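Local atomic coordinates of probable ABC transporter extracellular-binding protein YckB (Bacillus subtilis, PDB entry 2IEE), a protein that probably serves as the extracellular solute-binding component of a binding-protein-dependent ABC transport system in the cell membrane. Residues T113-R117 / T174-L178; V142-V146 / K203-N207. All coordinates share one frame; numbering follows the deposited sequence.

Contact 1: T113-R117 / T174-L178; sequences TAIVR and TDVIL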
# COMPACT_ATOMS: atom_id res chain seq x y z
N THR A 113 -0.26 -5.45 10.77
CA THR A 113 -0.21 -6.71 11.50
C THR A 113 1.20 -6.89 12.02
O THR A 113 2.02 -5.97 11.95
CB THR A 113 -0.58 -7.91 10.59
OG1 THR A 113 0.26 -7.93 9.44
CG2 THR A 113 -2.04 -7.81 10.15
N ALA A 114 1.48 -8.06 12.57
CA ALA A 114 2.80 -8.35 13.11
C ALA A 114 3.27 -9.74 12.72
O ALA A 114 2.51 -10.70 12.74
CB ALA A 114 2.77 -8.24 14.63
N ILE A 115 4.54 -9.84 12.35
CA ILE A 115 5.12 -11.13 12.02
C ILE A 115 5.93 -11.51 13.25
O ILE A 115 6.74 -10.72 13.73
CB ILE A 115 6.02 -11.06 10.78
CG1 ILE A 115 5.17 -11.22 9.52
CG2 ILE A 115 7.10 -12.14 10.85
CD1 ILE A 115 5.96 -11.06 8.24
N VAL A 116 5.68 -12.71 13.75
CA VAL A 116 6.36 -13.22 14.93
C VAL A 116 6.79 -14.65 14.61
O VAL A 116 6.55 -15.13 13.51
CB VAL A 116 5.40 -13.22 16.15
CG1 VAL A 116 5.01 -11.79 16.51
CG2 VAL A 116 4.15 -14.04 15.83
N ARG A 117 7.43 -15.33 15.56
CA ARG A 117 7.85 -16.71 15.34
C ARG A 117 6.64 -17.63 15.24
O ARG A 117 5.65 -17.44 15.93
CB ARG A 117 8.77 -17.19 16.47
CG ARG A 117 10.22 -16.75 16.31
CD ARG A 117 11.06 -17.21 17.49
NE ARG A 117 10.80 -16.43 18.69
CZ ARG A 117 11.15 -15.15 18.83
NH1 ARG A 117 11.76 -14.51 17.83
NH2 ARG A 117 10.90 -14.51 19.96
N THR A 174 15.59 -11.28 16.86
CA THR A 174 14.62 -10.21 17.03
C THR A 174 13.31 -10.91 17.36
O THR A 174 13.23 -12.14 17.31
CB THR A 174 14.42 -9.36 15.76
OG1 THR A 174 14.12 -10.22 14.64
CG2 THR A 174 15.68 -8.52 15.48
N ASP A 175 12.27 -10.15 17.69
CA ASP A 175 11.00 -10.76 18.07
C ASP A 175 9.80 -10.50 17.17
O ASP A 175 8.98 -11.38 16.95
CB ASP A 175 10.61 -10.32 19.47
CG ASP A 175 11.63 -10.71 20.50
OD1 ASP A 175 11.97 -11.90 20.56
OD2 ASP A 175 12.07 -9.82 21.26
N VAL A 176 9.70 -9.28 16.66
CA VAL A 176 8.53 -8.92 15.88
C VAL A 176 8.80 -7.88 14.81
O VAL A 176 9.71 -7.06 14.94
CB VAL A 176 7.44 -8.40 16.84
CG1 VAL A 176 7.96 -7.16 17.55
CG2 VAL A 176 6.14 -8.11 16.10
N ILE A 177 8.01 -7.94 13.74
CA ILE A 177 8.09 -6.99 12.64
C ILE A 177 6.67 -6.47 12.44
O ILE A 177 5.74 -7.25 12.24
CB ILE A 177 8.50 -7.64 11.30
CG1 ILE A 177 9.84 -8.35 11.44
CG2 ILE A 177 8.61 -6.56 10.21
CD1 ILE A 177 10.95 -7.43 11.84
N LEU A 178 6.51 -5.15 12.48
CA LEU A 178 5.20 -4.53 12.28
C LEU A 178 5.15 -3.96 10.87
O LEU A 178 6.04 -3.21 10.46
CB LEU A 178 5.00 -3.41 13.30
CG LEU A 178 4.01 -3.65 14.46
CD1 LEU A 178 4.21 -5.04 15.04
CD2 LEU A 178 4.21 -2.57 15.52
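Arg117 closes one end of this strand pair with two bonds from the edge of its guanidinium. NH2 forms a salt bridge with Asp175 OD1 at 2.9 Å, reaching that oxygen on its anti side and nearly straight (N-H...O 166°). NH1 gives a more bent bond to Thr174 O, 2.8 Å away and in the carbonyl plane. Both acceptors lie near the guanidinium plane, while the Asp175 carboxylate is turned 68° from it; only one carboxylate oxygen, OD1, is engaged by the guanidinium, through NH2, and the bridge is not bidentate. The bend of the arginine chain at chi3 (-75°) turns the edge of the group toward Thr174 O and Asp175 OD1. Shortening the residue to an alanine removes both N-H donors, which would probably leave Asp175 OD1 without its cationic mate and Thr174 O without this donor, weakening the tie at this end.

Further along, Ile115 and Ile177 form an antiparallel hydrogen-bonded pair: Ile115 N meets Ile177 O at 2.9 Å, and Ile177 N meets Ile115 O at 3.1 Å. On the face carrying Ala114 and Leu178, Ala114 CB packs against Leu178 CD1 (3.5 Å) and Val176 CG2 (3.7 Å). Val116 runs alongside Val176, pointing the same way.

In the second shell, Asp120 binds Arg117 NE, Val169 O takes a further bond from NH1, and the backbone N of Lys134 holds Asp175 OD2. Helix 181-190 covers Ile115, whereas helix 142-149 covers Leu178. Helices over both faces of a mixed sheet are characteristic of an alpha/beta lobe of a periplasmic-binding-protein fold.

Contact 2: V142-V146 / K203-N207; sequences VYMEV and KYMPN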
# COMPACT_ATOMS: atom_id res chain seq x y z
N VAL A 142 4.90 4.72 10.40
CA VAL A 142 3.87 4.69 11.42
C VAL A 142 3.92 3.33 12.12
O VAL A 142 3.52 3.20 13.28
CB VAL A 142 2.48 4.91 10.80
CG1 VAL A 142 2.07 3.70 9.98
CG2 VAL A 142 1.48 5.22 11.88
N TYR A 143 4.43 2.32 11.42
CA TYR A 143 4.53 0.98 11.99
C TYR A 143 5.52 0.93 13.16
O TYR A 143 5.24 0.30 14.18
CB TYR A 143 4.94 -0.03 10.91
CG TYR A 143 3.91 -0.16 9.81
CD1 TYR A 143 2.68 -0.75 10.04
CD2 TYR A 143 4.16 0.36 8.54
CE1 TYR A 143 1.71 -0.83 9.04
CE2 TYR A 143 3.20 0.29 7.53
CZ TYR A 143 1.98 -0.30 7.79
OH TYR A 143 1.01 -0.35 6.81
N MSE A 144 6.66 1.59 13.00
CA MSE A 144 7.68 1.62 14.06
C MSE A 144 7.18 2.50 15.21
O MSE A 144 7.55 2.30 16.37
CB MSE A 144 9.01 2.15 13.52
CG MSE A 144 10.20 2.05 14.49
SE MSE A 144 10.55 0.24 15.13
CE MSE A 144 10.07 0.51 16.98
N GLU A 145 6.35 3.48 14.87
CA GLU A 145 5.79 4.38 15.87
C GLU A 145 4.84 3.57 16.76
O GLU A 145 4.79 3.76 17.98
CB GLU A 145 5.03 5.51 15.18
CG GLU A 145 4.93 6.77 16.01
CD GLU A 145 6.29 7.28 16.44
OE1 GLU A 145 7.19 7.36 15.57
OE2 GLU A 145 6.46 7.59 17.64
N VAL A 146 4.08 2.68 16.14
CA VAL A 146 3.16 1.83 16.87
C VAL A 146 3.96 1.02 17.89
O VAL A 146 3.64 0.99 19.07
CB VAL A 146 2.42 0.88 15.92
CG1 VAL A 146 1.62 -0.16 16.70
CG2 VAL A 146 1.49 1.69 15.02
N LYS A 203 -4.26 -6.79 15.01
CA LYS A 203 -4.70 -6.05 13.83
C LYS A 203 -4.86 -4.61 14.31
O LYS A 203 -5.52 -4.36 15.31
CB LYS A 203 -6.05 -6.58 13.32
CG LYS A 203 -6.06 -8.05 12.89
CD LYS A 203 -7.48 -8.49 12.51
CE LYS A 203 -7.53 -9.91 11.94
NZ LYS A 203 -7.03 -10.94 12.90
N TYR A 204 -4.26 -3.66 13.60
CA TYR A 204 -4.35 -2.27 14.02
C TYR A 204 -4.30 -1.28 12.86
O TYR A 204 -3.81 -1.58 11.77
CB TYR A 204 -3.20 -1.94 14.98
CG TYR A 204 -1.85 -2.27 14.39
CD1 TYR A 204 -1.36 -3.57 14.41
CD2 TYR A 204 -1.10 -1.30 13.72
CE1 TYR A 204 -0.19 -3.91 13.77
CE2 TYR A 204 0.09 -1.63 13.07
CZ TYR A 204 0.53 -2.95 13.10
OH TYR A 204 1.67 -3.32 12.42
N MSE A 205 -4.82 -0.09 13.12
CA MSE A 205 -4.82 1.01 12.16
C MSE A 205 -5.36 0.70 10.77
O MSE A 205 -4.60 0.66 9.80
CB MSE A 205 -3.41 1.56 12.02
CG MSE A 205 -3.32 2.83 11.20
SE MSE A 205 -1.57 3.05 10.44
CE MSE A 205 -0.54 2.72 12.04
N PRO A 206 -6.68 0.50 10.64
CA PRO A 206 -7.25 0.21 9.32
C PRO A 206 -6.94 1.37 8.37
O PRO A 206 -6.76 2.51 8.81
CB PRO A 206 -8.74 0.07 9.61
CG PRO A 206 -8.94 1.04 10.75
CD PRO A 206 -7.74 0.74 11.63
N ASN A 207 -6.87 1.09 7.07
CA ASN A 207 -6.57 2.11 6.08
C ASN A 207 -7.04 1.70 4.70
O ASN A 207 -7.28 0.52 4.43
CB ASN A 207 -5.05 2.38 6.06
CG ASN A 207 -4.22 1.12 5.77
OD1 ASN A 207 -4.16 0.64 4.63
ND2 ASN A 207 -3.59 0.58 6.80
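Val142 and Val146, one turn apart on helix 142-149, face Tyr204 and selenomethionine Met205 in an alpha/beta lobe of the family 3 solute-binding fold. The N-to-C directions of the short helix and strand segments differ by 155°, nearly antiparallel, with axes 10.6 Å apart at closest approach; side chains therefore bridge the gap, and no hydrogen bond crosses it.

The Met205 side chain can be followed outward. From CB, its CG lies anti to the backbone N (chi1 -172°), and the chain stays extended through chi2 before bending at chi3. SE comes to 3.7 Å from Val142 CG1. The terminal CE then meets Val142 CG2 tip to tip at 3.2 Å, unusually short for two carbons, so the exact distance is doubtful; it also touches Val146 CG2 at 3.7 Å, so one methyl contacts both valines. Met205 buries more surface against the other segment than any other residue of the pair.

Beside it, Tyr204 points its CB toward the helix. Val146 CG1 lies 4.1 Å above one face of the Tyr204 ring, displaced toward the rim, while Val146 CG2 approaches CE2 at 4.1 Å. The two tyrosine side chains cross at about a right angle, with Tyr204 OH near the plane of the Tyr143 ring and 3.6 Å from its CD1. That hydroxyl has its polar partner in Thr113 O on strand 108-116, which anchors the outer end of the ring. Tyr143 is in turn covered within its own helix by Val142 CG1, which sits over the ring centre.

On the strand, Asn207 ND2 bonds back to Met205 O at 3.2 Å, with the acceptor 25° out of the Asn207 amide plane.

The centres of contacts 1 and 2 are about 13 Å apart, on the same side of the chain's centre. Along the chain their segments alternate: 113-117, 142-146, 174-178, then 203-207. Three lie on strands of one mixed sheet, where 108-116 runs between 176-180 and 197-214; the fourth belongs to helix 142-149, which lies on the sheet face that carries Leu178. Leu178 of contact 1 joins the two directly: its CD2 lies 3.7 Å from Val146 CG1, and its CG touches the Tyr204 hydroxyl. Because the segments alternate, the contacts between them bring sequence-distant pieces together in one alpha/beta lobe of this probable solute-binding protein.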